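Local coordinates for 35 kDa hemin binding protein (Porphyromonas gingivalis, PDB 5Y1A) that probably binds hemin and, built from thioredoxin and immunoglobulin-like domains, is exported as a cargo of the type IX secretion system, at residues Phe77-Asp82 against Tyr202-Thr207; Ala182-Asn187 against Phe235-Phe240. All blocks are in the same frame, centred on the assembly; numbering follows the deposited sequence. Where two conformers were deposited one is given.

Contact 1 of 2, residues Phe77-Asp82 against Tyr202-Thr207; sequences FVHYND and YLHQHT
A water bridges His79 and Thr207, lying 2.6 Å from His79 NE2 and 2.8 Å from Thr207 OG1. Here strand 73-79 of the thioredoxin domain meets the start of strand 207-220, an outer strand of the beta-sandwich, and one beta bridge, Phe77 with Thr207, joins the backbones. Histidine suits its place because both ring nitrogens are used. The water lies in the ring plane at NE2, while ND1 donates to the syn lone pair of Asp82 OD2 over 2.6 Å, nearly straight at 173°. These two partners should fix the ring's rotation. Asp82 OD2 also accepts from Glu46 N, and OD1 caps the following helix at Ile84 N.

So held, His79 turns its edge to the face of His204 in a T-shaped pair, planes at 65° and centroids 4.8 Å apart. His79 CE1 sits over the rim of that face, and His204 NE2 is hydrogen-bonded to Gln195 OE1. Thr207 keeps OG1, which meets the water, beside its backbone N (chi1 -64°); this sets CG2 anti to that N and against the His79 ring, 3.8 Å from CD2. His206, in a left-handed helical conformation, forms a G1 beta bulge with Thr207 opposite Lys186. Phe77 N donates to His206 O at 2.9 Å, and the Phe77 ring follows the same backbone, its CD2 3.2 Å from Gln205 O.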
loop_
_atom_site.group_PDB
_atom_site.type_symbol
_atom_site.label_atom_id
_atom_site.label_comp_id
_atom_site.label_asym_id
_atom_site.label_seq_id
_atom_site.Cartn_x
_atom_site.Cartn_y
_atom_site.Cartn_z
ATOM N N PHE A 77 -9.079 1.838 -2.386
ATOM C CA PHE A 77 -10.335 1.951 -1.639
ATOM C C PHE A 77 -9.988 2.493 -0.269
ATOM O O PHE A 77 -9.147 1.919 0.433
ATOM C CB PHE A 77 -11.046 0.602 -1.523
ATOM C CG PHE A 77 -11.657 0.143 -2.823
ATOM C CD1 PHE A 77 -13.040 0.243 -3.032
ATOM C CD2 PHE A 77 -10.845 -0.366 -3.848
ATOM C CE1 PHE A 77 -13.619 -0.134 -4.267
ATOM C CE2 PHE A 77 -11.406 -0.769 -5.073
ATOM C CZ PHE A 77 -12.796 -0.654 -5.292
ATOM N N VAL A 78 -10.658 3.585 0.108
ATOM C CA VAL A 78 -10.382 4.306 1.351
ATOM C C VAL A 78 -11.617 4.151 2.224
ATOM O O VAL A 78 -12.715 4.564 1.834
ATOM C CB VAL A 78 -10.153 5.811 1.084
ATOM C CG1 VAL A 78 -9.950 6.554 2.403
ATOM C CG2 VAL A 78 -8.934 6.043 0.149
ATOM N N HIS A 79 -11.442 3.524 3.381
ATOM C CA HIS A 79 -12.566 3.225 4.268
ATOM C C HIS A 79 -12.814 4.328 5.281
ATOM O O HIS A 79 -11.868 4.966 5.727
ATOM C CB HIS A 79 -12.295 1.916 4.990
ATOM C CG HIS A 79 -12.627 0.708 4.169
ATOM N ND1 HIS A 79 -13.735 -0.068 4.410
ATOM C CD2 HIS A 79 -12.031 0.185 3.070
ATOM C CE1 HIS A 79 -13.797 -1.035 3.512
ATOM N NE2 HIS A 79 -12.781 -0.901 2.682
ATOM N N TYR A 80 -14.081 4.537 5.651
ATOM C CA TYR A 80 -14.389 5.479 6.720
ATOM C C TYR A 80 -15.505 5.018 7.642
ATOM O O TYR A 80 -16.490 4.401 7.201
ATOM C CB TYR A 80 -14.703 6.869 6.161
ATOM C CG TYR A 80 -14.641 7.957 7.216
ATOM C CD1 TYR A 80 -13.430 8.252 7.835
ATOM C CD2 TYR A 80 -15.769 8.706 7.566
ATOM C CE1 TYR A 80 -13.316 9.235 8.785
ATOM C CE2 TYR A 80 -15.665 9.734 8.561
ATOM C CZ TYR A 80 -14.414 9.972 9.142
ATOM O OH TYR A 80 -14.175 10.935 10.102
ATOM N N ASN A 81 -15.367 5.352 8.931
ATOM C CA ASN A 81 -16.409 5.006 9.925
ATOM C C ASN A 81 -16.745 3.516 9.953
ATOM O O ASN A 81 -17.919 3.123 9.969
ATOM C CB ASN A 81 -17.674 5.857 9.768
ATOM C CG ASN A 81 -17.505 7.266 10.323
ATOM O OD1 ASN A 81 -16.494 7.563 10.947
ATOM N ND2 ASN A 81 -18.482 8.139 10.069
ATOM N N ASP A 82 -15.710 2.685 9.947
ATOM C CA ASP A 82 -15.930 1.247 9.982
ATOM C C ASP A 82 -14.790 0.527 10.682
ATOM O O ASP A 82 -13.930 1.175 11.255
ATOM C CB ASP A 82 -16.274 0.674 8.579
ATOM C CG ASP A 82 -15.073 0.593 7.615
ATOM O OD1 ASP A 82 -13.921 0.874 8.023
ATOM O OD2 ASP A 82 -15.321 0.228 6.442
ATOM N N TYR A 202 -16.989 -12.877 -0.602
ATOM C CA TYR A 202 -16.541 -11.514 -0.943
ATOM C C TYR A 202 -15.237 -11.198 -0.225
ATOM O O TYR A 202 -15.043 -11.575 0.947
ATOM C CB TYR A 202 -17.620 -10.467 -0.600
ATOM C CG TYR A 202 -17.081 -9.024 -0.603
ATOM C CD1 TYR A 202 -17.193 -8.212 -1.740
ATOM C CD2 TYR A 202 -16.417 -8.514 0.513
ATOM C CE1 TYR A 202 -16.680 -6.881 -1.753
ATOM C CE2 TYR A 202 -15.895 -7.204 0.517
ATOM C CZ TYR A 202 -16.013 -6.409 -0.610
ATOM O OH TYR A 202 -15.468 -5.149 -0.565
ATOM N N LEU A 203 -14.349 -10.485 -0.924
ATOM C CA LEU A 203 -13.117 -9.954 -0.325
ATOM C C LEU A 203 -12.902 -8.503 -0.754
ATOM O O LEU A 203 -13.248 -8.126 -1.866
ATOM C CB LEU A 203 -11.881 -10.772 -0.769
ATOM C CG LEU A 203 -11.899 -12.243 -0.291
ATOM C CD1 LEU A 203 -10.835 -13.042 -1.037
ATOM C CD2 LEU A 203 -11.766 -12.381 1.211
ATOM N N HIS A 204 -12.298 -7.699 0.122
ATOM C CA HIS A 204 -11.893 -6.349 -0.297
ATOM C C HIS A 204 -10.712 -6.470 -1.250
ATOM O O HIS A 204 -9.961 -7.452 -1.195
ATOM C CB HIS A 204 -11.489 -5.482 0.912
ATOM C CG HIS A 204 -12.613 -5.171 1.837
ATOM N ND1 HIS A 204 -12.484 -5.209 3.209
ATOM C CD2 HIS A 204 -13.894 -4.822 1.589
ATOM C CE1 HIS A 204 -13.639 -4.875 3.760
ATOM N NE2 HIS A 204 -14.507 -4.633 2.797
ATOM N N GLN A 205 -10.559 -5.493 -2.151
ATOM C CA GLN A 205 -9.396 -5.439 -3.026
ATOM C C GLN A 205 -8.801 -4.029 -3.022
ATOM O O GLN A 205 -9.531 -3.069 -2.790
ATOM C CB GLN A 205 -9.799 -5.763 -4.467
ATOM C CG GLN A 205 -10.439 -7.114 -4.646
ATOM C CD GLN A 205 -9.521 -8.264 -4.317
ATOM O OE1 GLN A 205 -8.302 -8.091 -4.212
ATOM N NE2 GLN A 205 -10.100 -9.474 -4.193
ATOM N N HIS A 206 -7.499 -3.926 -3.284
ATOM C CA HIS A 206 -6.832 -2.635 -3.507
ATOM C C HIS A 206 -7.125 -1.668 -2.338
ATOM O O HIS A 206 -7.360 -0.482 -2.546
ATOM C CB HIS A 206 -7.301 -2.012 -4.845
ATOM C CG HIS A 206 -7.373 -2.994 -5.975
ATOM N ND1 HIS A 206 -6.261 -3.648 -6.459
ATOM C CD2 HIS A 206 -8.426 -3.435 -6.713
ATOM C CE1 HIS A 206 -6.622 -4.454 -7.447
ATOM N NE2 HIS A 206 -7.929 -4.357 -7.607
ATOM N N THR A 207 -7.072 -2.185 -1.107
ATOM C CA THR A 207 -7.592 -1.439 0.046
ATOM C C THR A 207 -6.449 -0.750 0.808
ATOM O O THR A 207 -5.462 -1.383 1.174
ATOM C CB THR A 207 -8.406 -2.395 0.914
ATOM O OG1 THR A 207 -9.533 -2.835 0.138
ATOM C CG2 THR A 207 -8.904 -1.728 2.214
HETATM O O HOH W 1 -12.208 -1.890 0.366
#

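Contact 2 of 2, residues Ala182-Asn187 against Phe235-Phe240; sequences AYVLKN and FKLDGF
Phe240 presents the edge of its ring to Val184, whose CG1 methyl lies in the ring plane 3.8 Å from CZ. The Phe235 ring receives the other methyl obliquely, Val184 CG2 being 3.8 Å from its CE1. Val184 thus spreads its two branches between two phenylalanines: CG1, anti to the backbone N (chi1 -174°), serves Phe240, and CG2 serves Phe235. A beta-branched residue suits this spot, since both methyls start right at the strand. Leu237 CD2 adds a looser apolar touch, 4.2 Å from Val184 CG1.

The arrangement belongs to the beta-sandwich, which is consistent with the immunoglobulin-like domain. Val184 lies on strand 179-186 of one sheet, Phe235 ends strand 228-235 of the other, and residues 235-240 begin the connection to strand 245-252, the neighbour of 179-186. Phe235 also rests on Cys161 and Ala163 of its own sheet, whereas Phe240 reaches Leu209 and Thr245 across the facing one.

Between Leu237 and Phe240, which both reach Val184, the chain bends through an inverse gamma turn centred on Asp238. Lys186, modelled in two conformers, runs its aliphatic chain past Phe240 in the opposite direction; in one of them CD is 4.1 Å from Phe240 CD1.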
loop_
_atom_site.group_PDB
_atom_site.type_symbol
_atom_site.label_atom_id
_atom_site.label_comp_id
_atom_site.label_asym_id
_atom_site.label_seq_id
_atom_site.Cartn_x
_atom_site.Cartn_y
_atom_site.Cartn_z
ATOM N N ALA A 182 2.397 7.724 -0.819
ATOM C CA ALA A 182 2.471 6.288 -1.104
ATOM C C ALA A 182 1.542 5.531 -0.152
ATOM O O ALA A 182 1.473 5.826 1.073
ATOM C CB ALA A 182 3.912 5.777 -0.992
ATOM N N TYR A 183 0.856 4.548 -0.721
ATOM C CA TYR A 183 -0.041 3.670 0.010
ATOM C C TYR A 183 0.476 2.231 -0.018
ATOM O O TYR A 183 1.047 1.775 -1.026
ATOM C CB TYR A 183 -1.451 3.633 -0.631
ATOM C CG TYR A 183 -2.208 4.934 -0.713
ATOM C CD1 TYR A 183 -2.009 5.965 0.222
ATOM C CD2 TYR A 183 -3.193 5.109 -1.700
ATOM C CE1 TYR A 183 -2.776 7.163 0.134
ATOM C CE2 TYR A 183 -3.941 6.273 -1.794
ATOM C CZ TYR A 183 -3.728 7.304 -0.882
ATOM O OH TYR A 183 -4.475 8.469 -0.988
ATOM N N VAL A 184 0.270 1.526 1.098
ATOM C CA VAL A 184 0.312 0.063 1.074
ATOM C C VAL A 184 -1.141 -0.425 0.906
ATOM O O VAL A 184 -2.015 -0.082 1.708
ATOM C CB VAL A 184 0.944 -0.538 2.343
ATOM C CG1 VAL A 184 1.069 -2.082 2.158
ATOM C CG2 VAL A 184 2.354 0.083 2.597
ATOM N N LEU A 185 -1.366 -1.219 -0.141
ATOM C CA LEU A 185 -2.692 -1.679 -0.571
ATOM C C LEU A 185 -2.779 -3.169 -0.317
ATOM O O LEU A 185 -1.846 -3.881 -0.626
ATOM C CB LEU A 185 -2.905 -1.390 -2.075
ATOM C CG LEU A 185 -2.767 0.098 -2.440
ATOM C CD1 LEU A 185 -2.862 0.285 -3.964
ATOM C CD2 LEU A 185 -3.846 0.910 -1.724
ATOM N N LYS A 186 -3.890 -3.622 0.255
ATOM C CA LYS A 186 -4.093 -5.043 0.582
ATOM C C LYS A 186 -5.188 -5.619 -0.312
ATOM O O LYS A 186 -6.299 -5.072 -0.365
ATOM C CB LYS A 186 -4.476 -5.195 2.054
ATOM C CG LYS A 186 -4.624 -6.652 2.538
ATOM C CD LYS A 186 -3.273 -7.365 2.568
ATOM C CE LYS A 186 -3.392 -8.848 2.945
ATOM N NZ LYS A 186 -3.837 -9.694 1.809
ATOM N N ASN A 187 -4.860 -6.710 -1.013
ATOM C CA ASN A 187 -5.815 -7.430 -1.886
ATOM C C ASN A 187 -6.285 -8.700 -1.226
ATOM O O ASN A 187 -5.669 -9.142 -0.236
ATOM C CB ASN A 187 -5.185 -7.739 -3.234
ATOM C CG ASN A 187 -4.694 -6.485 -3.928
ATOM O OD1 ASN A 187 -5.421 -5.480 -4.001
ATOM N ND2 ASN A 187 -3.458 -6.524 -4.430
ATOM N N PHE A 235 9.538 0.670 6.380
ATOM C CA PHE A 235 8.318 0.533 7.197
ATOM C C PHE A 235 7.991 -0.922 7.555
ATOM O O PHE A 235 8.109 -1.812 6.719
ATOM C CB PHE A 235 7.111 1.139 6.427
ATOM C CG PHE A 235 6.916 0.552 5.027
ATOM C CD1 PHE A 235 5.977 -0.456 4.794
ATOM C CD2 PHE A 235 7.683 1.016 3.948
ATOM C CE1 PHE A 235 5.818 -1.025 3.522
ATOM C CE2 PHE A 235 7.537 0.460 2.657
ATOM C CZ PHE A 235 6.603 -0.558 2.434
ATOM N N LYS A 236 7.556 -1.136 8.795
ATOM C CA LYS A 236 6.992 -2.415 9.245
ATOM C C LYS A 236 5.497 -2.468 8.902
ATOM O O LYS A 236 4.762 -1.530 9.223
ATOM C CB LYS A 236 7.157 -2.518 10.762
ATOM C CG LYS A 236 6.454 -3.699 11.446
ATOM C CD LYS A 236 6.813 -3.782 12.950
ATOM C CE LYS A 236 8.243 -3.290 13.236
ATOM N NZ LYS A 236 8.859 -3.723 14.544
ATOM N N LEU A 237 5.033 -3.552 8.291
ATOM C CA LEU A 237 3.588 -3.662 7.979
ATOM C C LEU A 237 2.770 -3.533 9.276
ATOM O O LEU A 237 3.116 -4.139 10.290
ATOM C CB LEU A 237 3.242 -4.957 7.265
ATOM C CG LEU A 237 3.885 -5.170 5.881
ATOM C CD1 LEU A 237 3.323 -6.440 5.246
ATOM C CD2 LEU A 237 3.632 -3.988 4.948
ATOM N N ASP A 238 1.730 -2.702 9.223
ATOM C CA ASP A 238 0.873 -2.373 10.365
ATOM C C ASP A 238 -0.123 -3.506 10.687
ATOM O O ASP A 238 -1.338 -3.325 10.595
ATOM C CB ASP A 238 0.096 -1.086 10.058
ATOM C CG ASP A 238 0.875 0.202 10.366
ATOM O OD1 ASP A 238 1.993 0.133 10.953
ATOM O OD2 ASP A 238 0.329 1.305 10.048
ATOM N N GLY A 239 0.365 -4.687 11.044
ATOM C CA GLY A 239 -0.535 -5.709 11.573
ATOM C C GLY A 239 -1.430 -6.379 10.554
ATOM O O GLY A 239 -2.583 -6.724 10.832
ATOM N N PHE A 240 -0.902 -6.535 9.345
ATOM C CA PHE A 240 -1.548 -7.357 8.354
ATOM C C PHE A 240 -0.482 -8.132 7.631
ATOM O O PHE A 240 0.717 -7.772 7.679
ATOM C CB PHE A 240 -2.391 -6.516 7.365
ATOM C CG PHE A 240 -1.635 -5.391 6.698
ATOM C CD1 PHE A 240 -1.069 -5.549 5.442
ATOM C CD2 PHE A 240 -1.537 -4.146 7.324
ATOM C CE1 PHE A 240 -0.395 -4.475 4.817
ATOM C CE2 PHE A 240 -0.890 -3.077 6.703
ATOM C CZ PHE A 240 -0.307 -3.242 5.471
#

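How the contacts relate
The two contacts, with centres about 13 Å apart, meet along one pair of strands: 179-186 supplies one side of contact 2, and its antiparallel neighbour 207-220 begins in contact 1. Thr207 O and Lys186 N, 2.9 Å apart, probably form a hydrogen bond, as do His206 N and Asn187 OD1 at 2.7 Å. Asn187 OD1 thus ties the end of segment 182-187 to the residue whose carbonyl oxygen accepts from Phe77 N. Contact 1 joins two domains, whereas contact 2 closes one end of the sandwich. Their segments alternate along the chain. Cys48 and Cys51, a CxxC pair resembling a thioredoxin redox site, are close to the Phe77 ring but make no contact with it.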